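Local atomic coordinates of 5' nucleotidase family protein (Staphylococcus aureus subsp. aureus, PDB entry 4Q7F), a protein that belongs to the 5'-nucleotidase family, joining a calcineurin-like phosphoesterase domain that carries two metal ions to a C-terminal 5'-nucleotidase domain. Residues A[276-279]-A[283-286]; A[148-151]-A[156-159]; A[21-26]-A[56-61]. All blocks are in the same frame, centred on the assembly; numbering follows the deposited sequence.

Contact 1: residues A[276-279]-A[283-286]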
loop_
_atom_site.group_PDB
_atom_site.type_symbol
_atom_site.label_atom_id
_atom_site.label_comp_id
_atom_site.label_asym_id
_atom_site.label_seq_id
_atom_site.Cartn_x
_atom_site.Cartn_y
_atom_site.Cartn_z
ATOM N N LEU A 276 -11.941 25.581 -8.730
ATOM C CA LEU A 276 -12.803 25.855 -9.847
ATOM C C LEU A 276 -13.358 27.256 -9.620
ATOM O O LEU A 276 -13.593 27.641 -8.468
ATOM C CB LEU A 276 -13.933 24.846 -9.918
ATOM C CG LEU A 276 -13.669 23.360 -9.990
ATOM C CD1 LEU A 276 -15.008 22.686 -10.263
ATOM C CD2 LEU A 276 -12.647 22.958 -11.049
ATOM N N SER A 277 -13.515 28.042 -10.692
ATOM C CA SER A 277 -14.081 29.402 -10.574
ATOM C C SER A 277 -14.988 29.724 -11.760
ATOM O O SER A 277 -14.824 29.177 -12.848
ATOM C CB SER A 277 -12.994 30.486 -10.403
ATOM O OG SER A 277 -12.094 30.526 -11.501
ATOM N N THR A 278 -15.964 30.597 -11.530
ATOM C CA THR A 278 -16.922 30.959 -12.569
ATOM C C THR A 278 -16.381 31.990 -13.562
ATOM O O THR A 278 -15.516 32.793 -13.238
ATOM C CB THR A 278 -18.221 31.513 -11.953
ATOM O OG1 THR A 278 -17.916 32.620 -11.103
ATOM C CG2 THR A 278 -18.919 30.449 -11.133
ATOM N N ASP A 279 -16.900 31.933 -14.781
ATOM C CA ASP A 279 -16.555 32.876 -15.845
ATOM C C ASP A 279 -17.800 33.723 -16.051
ATOM O O ASP A 279 -18.744 33.606 -15.260
ATOM C CB ASP A 279 -16.183 32.118 -17.130
ATOM C CG ASP A 279 -17.312 31.203 -17.637
ATOM O OD1 ASP A 279 -18.494 31.453 -17.314
ATOM O OD2 ASP A 279 -17.010 30.231 -18.363
ATOM N N ASN A 283 -20.283 29.821 -15.352
ATOM C CA ASN A 283 -19.912 28.444 -15.628
ATOM C C ASN A 283 -18.577 28.149 -14.964
ATOM O O ASN A 283 -17.579 28.818 -15.227
ATOM C CB ASN A 283 -19.802 28.219 -17.131
ATOM C CG ASN A 283 -21.115 28.435 -17.845
ATOM O OD1 ASN A 283 -22.182 28.114 -17.317
ATOM N ND2 ASN A 283 -21.050 28.974 -19.058
ATOM N N LEU A 284 -18.568 27.146 -14.097
ATOM C CA LEU A 284 -17.360 26.738 -13.386
ATOM C C LEU A 284 -16.339 26.088 -14.315
ATOM O O LEU A 284 -16.691 25.241 -15.134
ATOM C CB LEU A 284 -17.722 25.751 -12.268
ATOM C CG LEU A 284 -18.457 26.323 -11.054
ATOM C CD1 LEU A 284 -19.087 25.234 -10.201
ATOM C CD2 LEU A 284 -17.505 27.171 -10.222
ATOM N N SER A 285 -15.084 26.508 -14.196
ATOM C CA SER A 285 -14.003 25.917 -14.967
ATOM C C SER A 285 -12.811 25.803 -14.047
ATOM O O SER A 285 -12.722 26.496 -13.029
ATOM C CB SER A 285 -13.633 26.758 -16.189
ATOM O OG SER A 285 -12.928 27.925 -15.809
ATOM N N VAL A 286 -11.890 24.929 -14.414
ATOM C CA VAL A 286 -10.706 24.704 -13.624
ATOM C C VAL A 286 -9.834 25.947 -13.645
ATOM O O VAL A 286 -9.445 26.425 -14.708
ATOM C CB VAL A 286 -9.869 23.522 -14.168
ATOM C CG1 VAL A 286 -8.589 23.375 -13.362
ATOM C CG2 VAL A 286 -10.668 22.229 -14.153
#
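Leu-276 and Leu-284, with Asn-283 at the turn, carry most of the surface shared by the ends of an antiparallel beta hairpin, strands 270-278 and 284-293, at the margin of a mixed sheet. The two leucine side chains lie on the same face as Thr-278 and Val-286. Leu-276 works through one branch: its CD2 lies 3.7 Å from Val-286 CA and 3.8 Å from Val-286 CG2. Leu-284 instead sends CD2 to the methyl of Thr-278, and both leucines also rest on Ile-201 of strand 201-207, so this face of the hairpin end packs inward through its leucines. Between them Ser-277 and Ser-285 form a hydrogen-bonded pair; the bond from Ser-277 N to Ser-285 O, 2.9 Å, runs nearly straight down the carbonyl. The side chain of Ser-277 turns to Glu-287, and Thr-278 OG1 to the backbone N of Ser-18.

Beyond the strand pairing, the turn residues are joined by a longer, bent bond, Asp-279 N to Asn-283 O. The carboxylate of Asp-279 folds back over Asn-283, chi1 58° placing CG between backbone N and carbonyl carbon, and Asn-283 N meets Asp-279 OD1 at 3.1 Å from above the carboxylate plane.

Contact 2: residues A[148-151]-A[156-159]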
loop_
_atom_site.group_PDB
_atom_site.type_symbol
_atom_site.label_atom_id
_atom_site.label_comp_id
_atom_site.label_asym_id
_atom_site.label_seq_id
_atom_site.Cartn_x
_atom_site.Cartn_y
_atom_site.Cartn_z
ATOM N N LYS A 148 -22.377 11.117 -5.060
ATOM C CA LYS A 148 -22.874 12.240 -4.247
ATOM C C LYS A 148 -23.049 13.467 -5.139
ATOM O O LYS A 148 -22.201 13.764 -5.987
ATOM C CB LYS A 148 -21.859 12.556 -3.135
ATOM C CG LYS A 148 -22.136 13.796 -2.290
ATOM C CD LYS A 148 -21.001 14.014 -1.289
ATOM C CE LYS A 148 -21.094 15.360 -0.583
ATOM N NZ LYS A 148 -22.370 15.550 0.160
ATOM N N TYR A 149 -24.137 14.197 -4.943
ATOM C CA TYR A 149 -24.379 15.402 -5.712
ATOM C C TYR A 149 -24.564 16.579 -4.759
ATOM O O TYR A 149 -25.116 16.412 -3.675
ATOM C CB TYR A 149 -25.647 15.247 -6.567
ATOM C CG TYR A 149 -25.562 14.205 -7.664
ATOM C CD1 TYR A 149 -24.902 14.480 -8.855
ATOM C CD2 TYR A 149 -26.189 12.973 -7.535
ATOM C CE1 TYR A 149 -24.829 13.532 -9.876
ATOM C CE2 TYR A 149 -26.140 12.024 -8.555
ATOM C CZ TYR A 149 -25.454 12.307 -9.720
ATOM O OH TYR A 149 -25.400 11.380 -10.732
ATOM N N PHE A 150 -24.069 17.759 -5.147
ATOM C CA PHE A 150 -24.295 18.979 -4.358
ATOM C C PHE A 150 -24.258 20.201 -5.266
ATOM O O PHE A 150 -23.746 20.133 -6.386
ATOM C CB PHE A 150 -23.311 19.107 -3.185
ATOM C CG PHE A 150 -21.875 19.193 -3.593
ATOM C CD1 PHE A 150 -21.104 18.043 -3.723
ATOM C CD2 PHE A 150 -21.278 20.424 -3.823
ATOM C CE1 PHE A 150 -19.775 18.121 -4.092
ATOM C CE2 PHE A 150 -19.946 20.506 -4.197
ATOM C CZ PHE A 150 -19.194 19.352 -4.325
ATOM N N GLN A 151 -24.825 21.308 -4.795
ATOM C CA GLN A 151 -24.846 22.535 -5.591
ATOM C C GLN A 151 -23.750 23.535 -5.256
ATOM O O GLN A 151 -23.323 23.676 -4.107
ATOM C CB GLN A 151 -26.210 23.242 -5.514
ATOM C CG GLN A 151 -27.295 22.525 -6.291
ATOM C CD GLN A 151 -27.530 21.135 -5.755
ATOM O OE1 GLN A 151 -27.728 20.954 -4.554
ATOM N NE2 GLN A 151 -27.507 20.141 -6.640
ATOM N N THR A 156 -24.418 22.071 -10.462
ATOM C CA THR A 156 -24.387 20.870 -9.652
ATOM C C THR A 156 -23.100 20.131 -9.889
ATOM O O THR A 156 -22.640 20.004 -11.028
ATOM C CB THR A 156 -25.580 19.945 -9.949
ATOM O OG1 THR A 156 -26.788 20.592 -9.550
ATOM C CG2 THR A 156 -25.448 18.630 -9.184
ATOM N N VAL A 157 -22.501 19.685 -8.793
ATOM C CA VAL A 157 -21.301 18.869 -8.843
ATOM C C VAL A 157 -21.702 17.429 -8.553
ATOM O O VAL A 157 -22.475 17.178 -7.635
ATOM C CB VAL A 157 -20.273 19.288 -7.775
ATOM C CG1 VAL A 157 -19.045 18.388 -7.859
ATOM C CG2 VAL A 157 -19.898 20.746 -7.949
ATOM N N GLY A 158 -21.163 16.491 -9.334
ATOM C CA GLY A 158 -21.414 15.074 -9.150
ATOM C C GLY A 158 -20.100 14.385 -8.830
ATOM O O GLY A 158 -19.102 14.588 -9.526
ATOM N N VAL A 159 -20.093 13.591 -7.766
ATOM C CA VAL A 159 -18.884 12.912 -7.346
ATOM C C VAL A 159 -19.082 11.409 -7.360
ATOM O O VAL A 159 -20.068 10.892 -6.843
ATOM C CB VAL A 159 -18.456 13.322 -5.921
ATOM C CG1 VAL A 159 -17.120 12.683 -5.572
ATOM C CG2 VAL A 159 -18.342 14.822 -5.810
#
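Phe-150 lies flat against Val-157, and this pair is the tight centre of an antiparallel beta hairpin made by strands 147-152 and 155-163. The two side chains run side by side in the same direction, and the valine presents CB to one face of the ring, 3.8 Å from the centroid and 19° off the ring normal, a CH-pi contact displaced toward the rim of the ring. The ring reaches this position because chi1 of Phe-150, 61°, sets CG between its own backbone N and carbonyl carbon, swinging the ring over the partner strand. Val-159 CG2 adds a more distant touch at Phe-150 CE1, while Phe-66 stacks on the same ring from outside the hairpin.

The backbones of Lys-148 with Val-159 and of Phe-150 with Val-157 exchange two hydrogen bonds each. Val-157 N reaches Phe-150 O at 2.7 Å, almost straight, and Val-159 N and Lys-148 O close up at 2.8 Å.

The face with Tyr-149, Gln-151 and Thr-156 has fewer apolar contacts between the strands and opens to solvent at Gln-151. Tyr-149 slants across Gly-158, its CD1 3.6 Å from Gly-158 CA, the glycine offering only backbone to the ring, and His-198 stacks on the tyrosine. Toward the hairpin's turn, the Gln-151 chain bends at chi2 (61°) and brings NE2 to Thr-156 OG1 at 3.0 Å. That bond is nearly linear and lies in the amide plane of the glutamine.

The hairpin is thus held by two kinds of chemistry: a CH-pi contact beside paired backbone amides on the Phe-150 side, and, at the exposed end, a polar bond that uses one amide N-H and probably restrains the rotation of the amide.

Contact 3: residues A[21-26]-A[56-61]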
loop_
_atom_site.group_PDB
_atom_site.type_symbol
_atom_site.label_atom_id
_atom_site.label_comp_id
_atom_site.label_asym_id
_atom_site.label_seq_id
_atom_site.Cartn_x
_atom_site.Cartn_y
_atom_site.Cartn_z
ATOM N N ALA A 21 -12.865 25.328 -3.733
ATOM C CA ALA A 21 -11.641 24.550 -3.678
ATOM C C ALA A 21 -11.873 23.161 -3.152
ATOM O O ALA A 21 -12.621 22.960 -2.184
ATOM C CB ALA A 21 -10.595 25.264 -2.828
ATOM N N PHE A 22 -11.199 22.210 -3.802
ATOM C CA PHE A 22 -11.219 20.819 -3.433
ATOM C C PHE A 22 -9.862 20.420 -2.910
ATOM O O PHE A 22 -8.875 20.547 -3.607
ATOM C CB PHE A 22 -11.557 19.945 -4.641
ATOM C CG PHE A 22 -12.970 20.076 -5.108
ATOM C CD1 PHE A 22 -13.317 21.028 -6.048
ATOM C CD2 PHE A 22 -13.958 19.224 -4.622
ATOM C CE1 PHE A 22 -14.619 21.132 -6.496
ATOM C CE2 PHE A 22 -15.257 19.324 -5.065
ATOM C CZ PHE A 22 -15.596 20.285 -5.995
ATOM N N TYR A 23 -9.831 19.963 -1.665
ATOM C CA TYR A 23 -8.614 19.500 -1.012
ATOM C C TYR A 23 -8.670 17.998 -0.809
ATOM O O TYR A 23 -9.668 17.455 -0.297
ATOM C CB TYR A 23 -8.487 20.133 0.373
ATOM C CG TYR A 23 -8.294 21.599 0.336
ATOM C CD1 TYR A 23 -7.014 22.134 0.199
ATOM C CD2 TYR A 23 -9.380 22.478 0.436
ATOM C CE1 TYR A 23 -6.807 23.484 0.160
ATOM C CE2 TYR A 23 -9.186 23.839 0.413
ATOM C CZ TYR A 23 -7.899 24.334 0.272
ATOM O OH TYR A 23 -7.679 25.659 0.226
ATOM N N VAL A 24 -7.584 17.323 -1.133
ATOM C CA VAL A 24 -7.565 15.902 -0.979
ATOM C C VAL A 24 -6.265 15.388 -0.396
ATOM O O VAL A 24 -5.192 15.878 -0.725
ATOM C CB VAL A 24 -7.876 15.177 -2.327
ATOM C CG1 VAL A 24 -6.993 15.698 -3.451
ATOM C CG2 VAL A 24 -7.727 13.657 -2.182
ATOM N N VAL A 25 -6.412 14.445 0.535
ATOM C CA VAL A 25 -5.303 13.663 1.066
ATOM C C VAL A 25 -5.587 12.241 0.597
ATOM O O VAL A 25 -6.761 11.845 0.385
ATOM C CB VAL A 25 -5.145 13.732 2.598
ATOM C CG1 VAL A 25 -4.656 15.106 3.001
ATOM C CG2 VAL A 25 -6.437 13.388 3.329
ATOM N N SER A 26 -4.527 11.479 0.374
ATOM C CA SER A 26 -4.678 10.099 -0.063
ATOM C C SER A 26 -3.564 9.284 0.537
ATOM O O SER A 26 -2.464 9.799 0.779
ATOM C CB SER A 26 -4.620 9.981 -1.594
ATOM O OG SER A 26 -4.939 8.666 -2.038
ATOM N N GLU A 56 -6.778 23.756 6.561
ATOM C CA GLU A 56 -7.545 24.709 7.355
ATOM C C GLU A 56 -7.090 26.150 7.134
ATOM O O GLU A 56 -7.905 27.029 6.867
ATOM C CB GLU A 56 -7.506 24.308 8.835
ATOM C CG GLU A 56 -8.333 23.076 9.128
ATOM C CD GLU A 56 -9.798 23.266 8.768
ATOM O OE1 GLU A 56 -10.464 24.072 9.431
ATOM O OE2 GLU A 56 -10.291 22.584 7.844
ATOM N N GLN A 57 -5.787 26.408 7.229
ATOM C CA GLN A 57 -5.290 27.744 6.974
ATOM C C GLN A 57 -5.551 28.205 5.534
ATOM O O GLN A 57 -6.012 29.303 5.323
ATOM C CB GLN A 57 -3.797 27.862 7.305
ATOM C CG GLN A 57 -3.531 27.701 8.782
ATOM C CD GLN A 57 -2.101 27.950 9.172
ATOM O OE1 GLN A 57 -1.830 28.746 10.071
ATOM N NE2 GLN A 57 -1.172 27.279 8.504
ATOM N N ASP A 58 -5.260 27.360 4.556
ATOM C CA ASP A 58 -5.396 27.741 3.142
ATOM C C ASP A 58 -6.812 27.911 2.579
ATOM O O ASP A 58 -7.020 28.638 1.611
ATOM C CB ASP A 58 -4.765 26.644 2.280
ATOM C CG ASP A 58 -4.568 27.083 0.834
ATOM O OD1 ASP A 58 -3.628 27.852 0.601
ATOM O OD2 ASP A 58 -5.301 26.629 -0.073
ATOM N N ARG A 59 -7.766 27.176 3.137
ATOM C CA ARG A 59 -9.108 27.125 2.586
ATOM C C ARG A 59 -9.928 28.388 2.827
ATOM O O ARG A 59 -10.876 28.657 2.083
ATOM C CB ARG A 59 -9.862 25.894 3.139
ATOM C CG ARG A 59 -10.238 26.014 4.603
ATOM C CD ARG A 59 -10.785 24.722 5.185
ATOM N NE ARG A 59 -11.925 24.188 4.434
ATOM C CZ ARG A 59 -12.720 23.212 4.865
ATOM N NH1 ARG A 59 -12.520 22.630 6.053
ATOM N NH2 ARG A 59 -13.731 22.815 4.094
ATOM N N ARG A 60 -9.543 29.156 3.843
ATOM C CA ARG A 60 -10.268 30.360 4.217
ATOM C C ARG A 60 -10.376 31.409 3.084
ATOM O O ARG A 60 -11.333 32.153 3.050
ATOM C CB ARG A 60 -9.636 30.958 5.477
ATOM C CG ARG A 60 -10.407 32.115 6.083
ATOM C CD ARG A 60 -9.664 32.697 7.279
ATOM N NE ARG A 60 -10.290 33.925 7.778
ATOM C CZ ARG A 60 -10.172 35.116 7.194
ATOM N NH1 ARG A 60 -10.775 36.179 7.725
ATOM N NH2 ARG A 60 -9.473 35.254 6.062
ATOM N N GLN A 61 -9.415 31.443 2.154
ATOM C CA GLN A 61 -9.441 32.411 1.050
ATOM C C GLN A 61 -10.516 32.128 -0.014
ATOM O O GLN A 61 -10.883 33.020 -0.775
ATOM C CB GLN A 61 -8.082 32.471 0.351
ATOM C CG GLN A 61 -7.697 31.194 -0.358
ATOM C CD GLN A 61 -6.320 31.252 -0.989
ATOM O OE1 GLN A 61 -6.068 32.056 -1.880
ATOM N NE2 GLN A 61 -5.443 30.365 -0.567
#
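Asp-58 OD2 is gripped by two groups: the hydroxyl of Tyr-23 donates a hydrogen bond of 2.6 Å to it, and Arg-273 of strand 270-278 forms a salt bridge with the same oxygen. The oxygen lies at the edge of the tyrosine ring, near its plane, and the hydroxyl approaches it on the anti side, only 16° out of the carboxylate plane. Ring and carboxylate nevertheless stand almost perpendicular, 86° apart. Asp-58 reaches the hydroxyl because its CG is anti to the backbone N (chi1 -167°), which turns the carboxylate toward the strand. Arg-273 would probably help keep this aspartate ionised.

Strand 19-25, helix 48-59 and strand 65-69 form a beta-alpha-beta unit of the calcineurin-like phosphoesterase domain, and Tyr-23 reaches from the strand to Asp-58 and Arg-59 of that helix. Arg-59 meets the ring with the root of its side chain: Arg-59 CB approaches Tyr-23 CE2 at 3.5 Å, and Arg-59 CA is 3.1 Å from Tyr-23 OH. The chain bends at chi3 and leads away, and Arg-59 NH1 forms a salt bridge with Glu-56 OE2, 2.9 Å, on that oxygen's syn lone pair. Glu-56 OE2 also pairs with Lys-67, and Arg-59 NE reaches Ser-65 OG, so both partners extend to strand 65-69. Gln-61 NE2 bonds to Asp-58 O at 3.2 Å, on a lone pair in the carbonyl plane.

The three contacts lie on the same side of the chain's centre, their centres 15 to 18 Å apart. Phe-22, beside Tyr-23 on strand 19-25, connects them: its ring touches Leu-276 CD1 of contact 1 through CE1 at 4.1 Å, and Phe-150 CZ of contact 2 through CE2 at 4.0 Å. Contacts 1 and 2 do not themselves touch; their nearest atoms are about 5 Å apart. Contacts 1 and 3 both reach one sheet, in which strands 19-25 and 270-278 are neighbours, whereas contact 2 lies at the margin of the other large sheet of the phosphoesterase domain. Strand 19-25 runs on to Asp-27 and His-29, which bind the manganese ion.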